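Local structure of uncharacterized protein (Parabacteroides merdae ATCC 43184, 5BMT) at residues A[80-92]-A[180-192]. The protein is of unknown function but has an immunoglobulin-like fold and a region related in sequence to the OB domain of a Bacteroidetes lipoprotein. Sequence-based numbering, arbitrary orientation. Where two conformers were deposited one is given.
Sequences SSPLAKYDLSYSP and PIAVEGGTLYSML. With SO4 (sulfate ion), chain D.
In the conformer given, L88 CG lies anti to the backbone N (chi1 169°) and CD2 comes to 3.5 Å from L188 CB, closer than usual, though a second conformer makes the tightness doubtful. Y90 has CG beside its own N (chi1 -65°), and the ring reaches the first turn of helix 186-198. There its OH shares a 2.9 Å hydrogen bond with T187 OG1, which lies at the ring edge, in plane. In the conformer given M191, a selenomethionine, places SE 5.2 Å from the Y90 ring centroid, an oblique Met-aromatic contact that its second conformer leaves uncertain. Before this, K85 and Y86 pair in parallel with A182 and V183: A182 N donates to A84 O, Y86 N to A182 O and E184 N to Y86 O. The Y86 ring crosses I181, CE2 4.0 Å from CG2. L83 spreads CD2 to P180 CB at 4.1 Å and CD1 against the I181 backbone; an alanine here would probably leave a gap beside P180. E184 OE2 caps G186 N at 2.9 Å, and its OE1 salt-bridges R119. The paired strands are flanked by strand 134-140 beside 85-89 and strand 118-126 beside 173-184, with I120 and L159 packing on L188 where strand gives way to helix.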
ATOM      1  N   SER A  80     -10.430  -9.903   1.292  1.00 14.80           N
ATOM      2  CA  SER A  80      -9.960 -10.059   2.662  1.00 14.98           C
ATOM      3  C   SER A  80     -10.638  -9.054   3.580  1.00 17.29           C
ATOM      4  O   SER A  80     -11.354  -8.162   3.119  1.00 17.37           O
ATOM      5  CB  SER A  80      -8.461  -9.732   2.685  1.00 15.33           C
ATOM      6  OG  SER A  80      -8.209  -8.339   2.455  1.00 15.38           O
ATOM      7  N   SER A  81     -10.341  -9.140   4.882  1.00 15.97           N
ATOM      8  CA  SER A  81     -10.722  -8.104   5.828  0.50 15.60           C
ATOM      9  C   SER A  81      -9.956  -6.828   5.441  1.00 16.70           C
ATOM     10  O   SER A  81      -8.886  -6.944   4.813  1.00 16.16           O
ATOM     11  CB  SER A  81     -10.361  -8.521   7.252  0.50 19.53           C
ATOM     12  OG  SER A  81     -11.150  -9.619   7.680  0.50 21.54           O
ATOM     13  N   PRO A  82     -10.443  -5.619   5.752  1.00 13.99           N
ATOM     14  CA  PRO A  82      -9.680  -4.414   5.403  1.00 13.50           C
ATOM     15  C   PRO A  82      -8.295  -4.399   6.046  1.00 15.98           C
ATOM     16  O   PRO A  82      -8.116  -4.845   7.200  1.00 15.61           O
ATOM     17  CB  PRO A  82     -10.503  -3.268   6.023  1.00 15.45           C
ATOM     18  CG  PRO A  82     -11.869  -3.821   6.180  1.00 19.18           C
ATOM     19  CD  PRO A  82     -11.692  -5.272   6.471  1.00 15.49           C
ATOM     20  N   LEU A  83      -7.344  -3.852   5.317  1.00 13.16           N
ATOM     21  CA  LEU A  83      -6.003  -3.707   5.871  1.00 12.71           C
ATOM     22  C   LEU A  83      -5.998  -2.682   6.978  1.00 14.40           C
ATOM     23  O   LEU A  83      -6.751  -1.704   6.942  1.00 15.08           O
ATOM     24  CB  LEU A  83      -5.004  -3.282   4.799  1.00 12.45           C
ATOM     25  CG  LEU A  83      -4.884  -4.152   3.572  1.00 15.42           C
ATOM     26  CD1 LEU A  83      -3.753  -3.621   2.647  1.00 13.36           C
ATOM     27  CD2 LEU A  83      -4.723  -5.640   3.949  1.00 20.02           C
ATOM     28  N   ALA A  84      -5.090  -2.860   7.949  1.00 13.15           N
ATOM     29  CA  ALA A  84      -4.897  -1.860   8.978  1.00 12.50           C
ATOM     30  C   ALA A  84      -4.412  -0.555   8.322  1.00 13.50           C
ATOM     31  O   ALA A  84      -3.591  -0.610   7.389  1.00 14.54           O
ATOM     32  CB  ALA A  84      -3.870  -2.367   9.984  1.00 14.79           C
ATOM     33  N   LYS A  85      -4.931   0.583   8.795  1.00 14.39           N
ATOM     34  CA  LYS A  85      -4.694   1.912   8.232  1.00 14.75           C
ATOM     35  C   LYS A  85      -3.760   2.761   9.067  1.00 16.47           C
ATOM     36  O   LYS A  85      -3.927   2.864  10.292  1.00 18.95           O
ATOM     37  CB  LYS A  85      -6.040   2.684   8.184  1.00 20.21           C
ATOM     38  CG  LYS A  85      -7.151   1.941   7.516  1.00 26.31           C
ATOM     39  CD  LYS A  85      -8.472   2.694   7.680  1.00 30.87           C
ATOM     40  CE  LYS A  85      -9.486   2.105   6.735  1.00 30.89           C
ATOM     41  NZ  LYS A  85      -9.994   0.809   7.258  1.00 42.38           N
ATOM     42  N   TYR A  86      -2.797   3.389   8.392  1.00 12.96           N
ATOM     43  CA  TYR A  86      -1.845   4.279   9.058  1.00 13.55           C
ATOM     44  C   TYR A  86      -1.753   5.598   8.344  1.00 15.39           C
ATOM     45  O   TYR A  86      -1.994   5.689   7.133  1.00 15.76           O
ATOM     46  CB  TYR A  86      -0.440   3.620   9.116  1.00 14.19           C
ATOM     47  CG  TYR A  86      -0.484   2.395   9.984  1.00 13.84           C
ATOM     48  CD1 TYR A  86      -0.330   2.493  11.366  1.00 15.24           C
ATOM     49  CD2 TYR A  86      -0.754   1.135   9.437  1.00 14.44           C
ATOM     50  CE1 TYR A  86      -0.468   1.374  12.188  1.00 15.37           C
ATOM     51  CE2 TYR A  86      -0.887   0.012  10.247  1.00 14.44           C
ATOM     52  CZ  TYR A  86      -0.738   0.134  11.617  1.00 17.83           C
ATOM     53  OH  TYR A  86      -0.879  -0.975  12.420  1.00 20.73           O
ATOM     54  N   ASP A  87      -1.385   6.637   9.080  1.00 14.05           N
ATOM     55  CA  ASP A  87      -1.109   7.921   8.476  1.00 12.69           C
ATOM     56  C   ASP A  87       0.290   7.903   7.892  1.00 15.02           C
ATOM     57  O   ASP A  87       1.092   7.004   8.217  1.00 16.13           O
ATOM     58  CB  ASP A  87      -1.146   8.985   9.602  1.00 14.73           C
ATOM     59  CG  ASP A  87      -2.514   9.102  10.239  1.00 16.74           C
ATOM     60  OD1 ASP A  87      -3.529   8.946   9.514  1.00 17.92           O
ATOM     61  OD2 ASP A  87      -2.574   9.383  11.460  1.00 19.43           O
ATOM     62  N   LEU A  88       0.583   8.875   7.026  1.00 14.29           N
ATOM     63  CA  LEU A  88       1.944   9.049   6.550  0.50 14.74           C
ATOM     64  C   LEU A  88       2.458  10.252   7.325  1.00 15.89           C
ATOM     65  O   LEU A  88       1.927  11.349   7.182  1.00 16.01           O
ATOM     66  CB  LEU A  88       2.056   9.197   5.025  0.50 15.72           C
ATOM     67  CG  LEU A  88       3.433   9.649   4.511  0.50 21.87           C
ATOM     68  CD1 LEU A  88       4.554   8.724   4.919  0.50 22.72           C
ATOM     69  CD2 LEU A  88       3.433   9.767   3.050  0.50 24.92           C
ATOM     70  N   SER A  89       3.436   9.997   8.198  1.00 14.49           N
ATOM     71  CA  SER A  89       3.993  10.986   9.111  0.50 14.41           C
ATOM     72  C   SER A  89       5.109  11.803   8.453  1.00 16.88           C
ATOM     73  O   SER A  89       5.986  11.231   7.799  1.00 17.82           O
ATOM     74  CB  SER A  89       4.520  10.263  10.346  0.50 15.56           C
ATOM     75  OG  SER A  89       3.509   9.457  10.930  0.50 16.98           O
ATOM     76  N   TYR A  90       5.113  13.115   8.652  1.00 14.81           N
ATOM     77  CA  TYR A  90       6.149  13.965   8.095  1.00 14.95           C
ATOM     78  C   TYR A  90       7.151  14.380   9.180  1.00 17.80           C
ATOM     79  O   TYR A  90       7.806  15.407   9.048  1.00 21.39           O
ATOM     80  CB  TYR A  90       5.496  15.187   7.408  1.00 15.99           C
ATOM     81  CG  TYR A  90       4.666  14.745   6.221  1.00 16.16           C
ATOM     82  CD1 TYR A  90       5.275  14.301   5.039  1.00 17.50           C
ATOM     83  CD2 TYR A  90       3.281  14.648   6.316  1.00 16.61           C
ATOM     84  CE1 TYR A  90       4.510  13.837   3.958  1.00 17.53           C
ATOM     85  CE2 TYR A  90       2.505  14.239   5.224  1.00 16.77           C
ATOM     86  CZ  TYR A  90       3.127  13.847   4.046  1.00 19.95           C
ATOM     87  OH  TYR A  90       2.363  13.420   2.978  1.00 19.60           O
ATOM     88  N   SER A  91       7.263  13.570  10.229  1.00 16.97           N
ATOM     89  CA  SER A  91       8.199  13.811  11.342  1.00 18.85           C
ATOM     90  C   SER A  91       9.288  12.743  11.254  1.00 20.38           C
ATOM     91  O   SER A  91       9.104  11.649  11.764  1.00 19.49           O
ATOM     92  CB  SER A  91       7.478  13.732  12.698  1.00 22.06           C
ATOM     93  OG  SER A  91       6.420  14.661  12.907  1.00 24.83           O
ATOM     94  N   PRO A  92      10.421  13.033  10.611  1.00 22.51           N
ATOM     95  CA  PRO A  92      11.470  11.999  10.482  1.00 23.29           C
ATOM     96  C   PRO A  92      12.065  11.601  11.830  1.00 24.01           C
ATOM     97  O   PRO A  92      12.112  12.398  12.777  1.00 23.34           O
ATOM     98  CB  PRO A  92      12.502  12.646   9.557  1.00 26.30           C
ATOM     99  CG  PRO A  92      12.256  14.100   9.659  1.00 31.54           C
ATOM    100  CD  PRO A  92      10.798  14.287   9.934  1.00 26.27           C
ATOM    101  N   PRO A 180       0.505  -7.028   5.051  1.00 13.61           N
ATOM    102  CA  PRO A 180       0.083  -5.895   4.222  1.00 12.75           C
ATOM    103  C   PRO A 180      -0.702  -4.857   5.021  1.00 14.22           C
ATOM    104  O   PRO A 180      -1.603  -5.207   5.796  1.00 15.06           O
ATOM    105  CB  PRO A 180      -0.782  -6.542   3.134  1.00 15.14           C
ATOM    106  CG  PRO A 180      -0.400  -8.002   3.142  1.00 20.37           C
ATOM    107  CD  PRO A 180       0.053  -8.331   4.519  1.00 16.45           C
ATOM    108  N   ILE A 181      -0.343  -3.589   4.836  1.00 11.25           N
ATOM    109  CA  ILE A 181      -1.007  -2.455   5.503  1.00 11.40           C
ATOM    110  C   ILE A 181      -1.293  -1.350   4.485  1.00 12.15           C
ATOM    111  O   ILE A 181      -0.726  -1.350   3.391  1.00 12.83           O
ATOM    112  CB  ILE A 181      -0.167  -1.895   6.694  1.00 13.11           C
ATOM    113  CG1 ILE A 181       1.180  -1.365   6.168  1.00 13.43           C
ATOM    114  CG2 ILE A 181       0.012  -2.956   7.784  1.00 13.35           C
ATOM    115  CD1 ILE A 181       2.061  -0.612   7.226  1.00 16.53           C
ATOM    116  N   ALA A 182      -2.179  -0.409   4.869  1.00 11.58           N
ATOM    117  CA  ALA A 182      -2.540   0.704   4.012  1.00 12.55           C
ATOM    118  C   ALA A 182      -2.111   1.998   4.671  1.00 16.91           C
ATOM    119  O   ALA A 182      -2.417   2.200   5.844  1.00 19.91           O
ATOM    120  CB  ALA A 182      -4.044   0.699   3.802  1.00 13.68           C
ATOM    121  N   VAL A 183      -1.456   2.866   3.937  1.00 12.11           N
ATOM    122  CA  VAL A 183      -0.982   4.160   4.447  1.00 12.30           C
ATOM    123  C   VAL A 183      -1.664   5.262   3.648  1.00 14.96           C
ATOM    124  O   VAL A 183      -1.772   5.165   2.416  1.00 12.69           O
ATOM    125  CB  VAL A 183       0.557   4.232   4.322  1.00 14.57           C
ATOM    126  CG1 VAL A 183       1.078   5.607   4.753  1.00 15.96           C
ATOM    127  CG2 VAL A 183       1.233   3.117   5.160  1.00 14.13           C
ATOM    128  N   GLU A 184      -2.115   6.327   4.324  1.00 12.45           N
ATOM    129  CA  GLU A 184      -2.702   7.452   3.612  1.00 12.49           C
ATOM    130  C   GLU A 184      -1.748   7.979   2.525  1.00 14.97           C
ATOM    131  O   GLU A 184      -0.591   8.275   2.825  1.00 15.48           O
ATOM    132  CB  GLU A 184      -2.996   8.572   4.638  1.00 13.76           C
ATOM    133  CG  GLU A 184      -3.586   9.823   4.019  1.00 18.83           C
ATOM    134  CD  GLU A 184      -4.857   9.575   3.221  1.00 27.34           C
ATOM    135  OE1 GLU A 184      -5.784   8.935   3.774  1.00 23.01           O
ATOM    136  OE2 GLU A 184      -4.908   9.976   2.033  1.00 19.73           O
ATOM    137  N   GLY A 185      -2.249   8.133   1.288  1.00 13.03           N
ATOM    138  CA  GLY A 185      -1.408   8.606   0.193  1.00 12.54           C
ATOM    139  C   GLY A 185      -1.776   9.956  -0.392  1.00 14.70           C
ATOM    140  O   GLY A 185      -1.065  10.447  -1.274  1.00 15.52           O
ATOM    141  N   GLY A 186      -2.890  10.552   0.061  1.00 13.39           N
ATOM    142  CA  GLY A 186      -3.385  11.784  -0.552  1.00 14.08           C
ATOM    143  C   GLY A 186      -2.470  12.985  -0.426  1.00 16.98           C
ATOM    144  O   GLY A 186      -2.222  13.688  -1.419  1.00 15.82           O
ATOM    145  N   THR A 187      -1.957  13.257   0.800  1.00 15.78           N
ATOM    146  CA  THR A 187      -1.106  14.446   0.933  1.00 15.99           C
ATOM    147  C   THR A 187       0.275  14.188   0.343  1.00 16.73           C
ATOM    148  O   THR A 187       0.879  15.127  -0.192  1.00 17.83           O
ATOM    149  CB  THR A 187      -1.043  14.937   2.368  1.00 19.71           C
ATOM    150  OG1 THR A 187      -0.473  13.904   3.168  1.00 18.19           O
ATOM    151  CG2 THR A 187      -2.446  15.329   2.900  1.00 18.88           C
ATOM    152  N   LEU A 188       0.760  12.922   0.384  1.00 15.57           N
ATOM    153  CA  LEU A 188       2.039  12.618  -0.252  1.00 15.57           C
ATOM    154  C   LEU A 188       1.939  12.867  -1.740  1.00 16.53           C
ATOM    155  O   LEU A 188       2.822  13.489  -2.332  1.00 16.67           O
ATOM    156  CB  LEU A 188       2.431  11.157   0.006  1.00 16.12           C
ATOM    157  CG  LEU A 188       3.782  10.767  -0.590  1.00 21.85           C
ATOM    158  CD1 LEU A 188       4.917  11.413   0.152  1.00 22.95           C
ATOM    159  CD2 LEU A 188       3.977   9.294  -0.619  1.00 25.04           C
ATOM    160  N   TYR A 189       0.840  12.396  -2.354  1.00 13.83           N
ATOM    161  CA  TYR A 189       0.679  12.609  -3.788  1.00 14.60           C
ATOM    162  C   TYR A 189       0.683  14.089  -4.138  1.00 18.19           C
ATOM    163  O   TYR A 189       1.402  14.476  -5.064  1.00 17.10           O
ATOM    164  CB  TYR A 189      -0.666  11.982  -4.236  1.00 14.09           C
ATOM    165  CG  TYR A 189      -0.956  12.226  -5.705  1.00 14.99           C
ATOM    166  CD1 TYR A 189      -0.507  11.332  -6.679  1.00 15.67           C
ATOM    167  CD2 TYR A 189      -1.671  13.347  -6.118  1.00 17.18           C
ATOM    168  CE1 TYR A 189      -0.756  11.557  -8.034  1.00 17.32           C
ATOM    169  CE2 TYR A 189      -1.946  13.568  -7.469  1.00 17.30           C
ATOM    170  CZ  TYR A 189      -1.496  12.661  -8.419  1.00 20.02           C
ATOM    171  OH  TYR A 189      -1.734  12.909  -9.754  1.00 21.96           O
ATOM    172  N   SER A 190      -0.117  14.908  -3.427  1.00 15.98           N
ATOM    173  CA  SER A 190      -0.206  16.334  -3.731  0.80 16.37           C
ATOM    174  C   SER A 190       1.143  17.007  -3.567  1.00 20.11           C
ATOM    175  O   SER A 190       1.518  17.825  -4.422  1.00 20.77           O
ATOM    176  CB  SER A 190      -1.243  17.016  -2.845  0.80 19.48           C
ATOM    177  OG  SER A 190      -2.516  16.441  -3.084  0.80 22.16           O
HETATM  178  N   MSE A 191       1.899  16.643  -2.505  1.00 16.89           N
HETATM  179  CA  MSE A 191       3.182  17.273  -2.274  0.70 16.29           C
HETATM  180  C   MSE A 191       4.192  16.876  -3.348  1.00 20.07           C
HETATM  181  O   MSE A 191       4.858  17.774  -3.890  1.00 21.21           O
HETATM  182  CB  MSE A 191       3.704  16.926  -0.884  0.70 17.60           C
HETATM  183  CG  MSE A 191       4.999  17.650  -0.539  0.70 22.18           C
HETATM  184 SE   MSE A 191       5.648  17.098   1.187  0.56 26.91          SE
HETATM  185  CE  MSE A 191       6.101  15.355   0.736  0.70 23.21           C
ATOM    186  N   LEU A 192       4.338  15.577  -3.632  1.00 18.40           N
ATOM    187  CA  LEU A 192       5.328  15.150  -4.631  1.00 17.90           C
ATOM    188  C   LEU A 192       4.914  15.545  -6.040  1.00 20.03           C
ATOM    189  O   LEU A 192       5.797  15.838  -6.850  1.00 19.64           O
ATOM    190  CB  LEU A 192       5.642  13.658  -4.537  1.00 16.57           C
ATOM    191  CG  LEU A 192       6.188  13.225  -3.153  1.00 19.82           C
ATOM    192  CD1 LEU A 192       6.524  11.738  -3.135  1.00 19.86           C
ATOM    193  CD2 LEU A 192       7.428  14.025  -2.775  1.00 22.27           C
TER
HETATM  194  S   SO4 D 302      -4.056  17.038  -6.126  0.50 51.38           S
HETATM  195  O1  SO4 D 302      -4.349  15.946  -5.201  0.50 51.61           O
HETATM  196  O2  SO4 D 302      -4.292  16.587  -7.499  0.50 50.88           O
HETATM  197  O3  SO4 D 302      -4.930  18.173  -5.820  0.50 51.71           O
HETATM  198  O4  SO4 D 302      -2.660  17.452  -5.985  0.50 50.09           O
HETATM  199  O   HOH W   1      -3.343  -5.064   7.874  1.00 17.61           O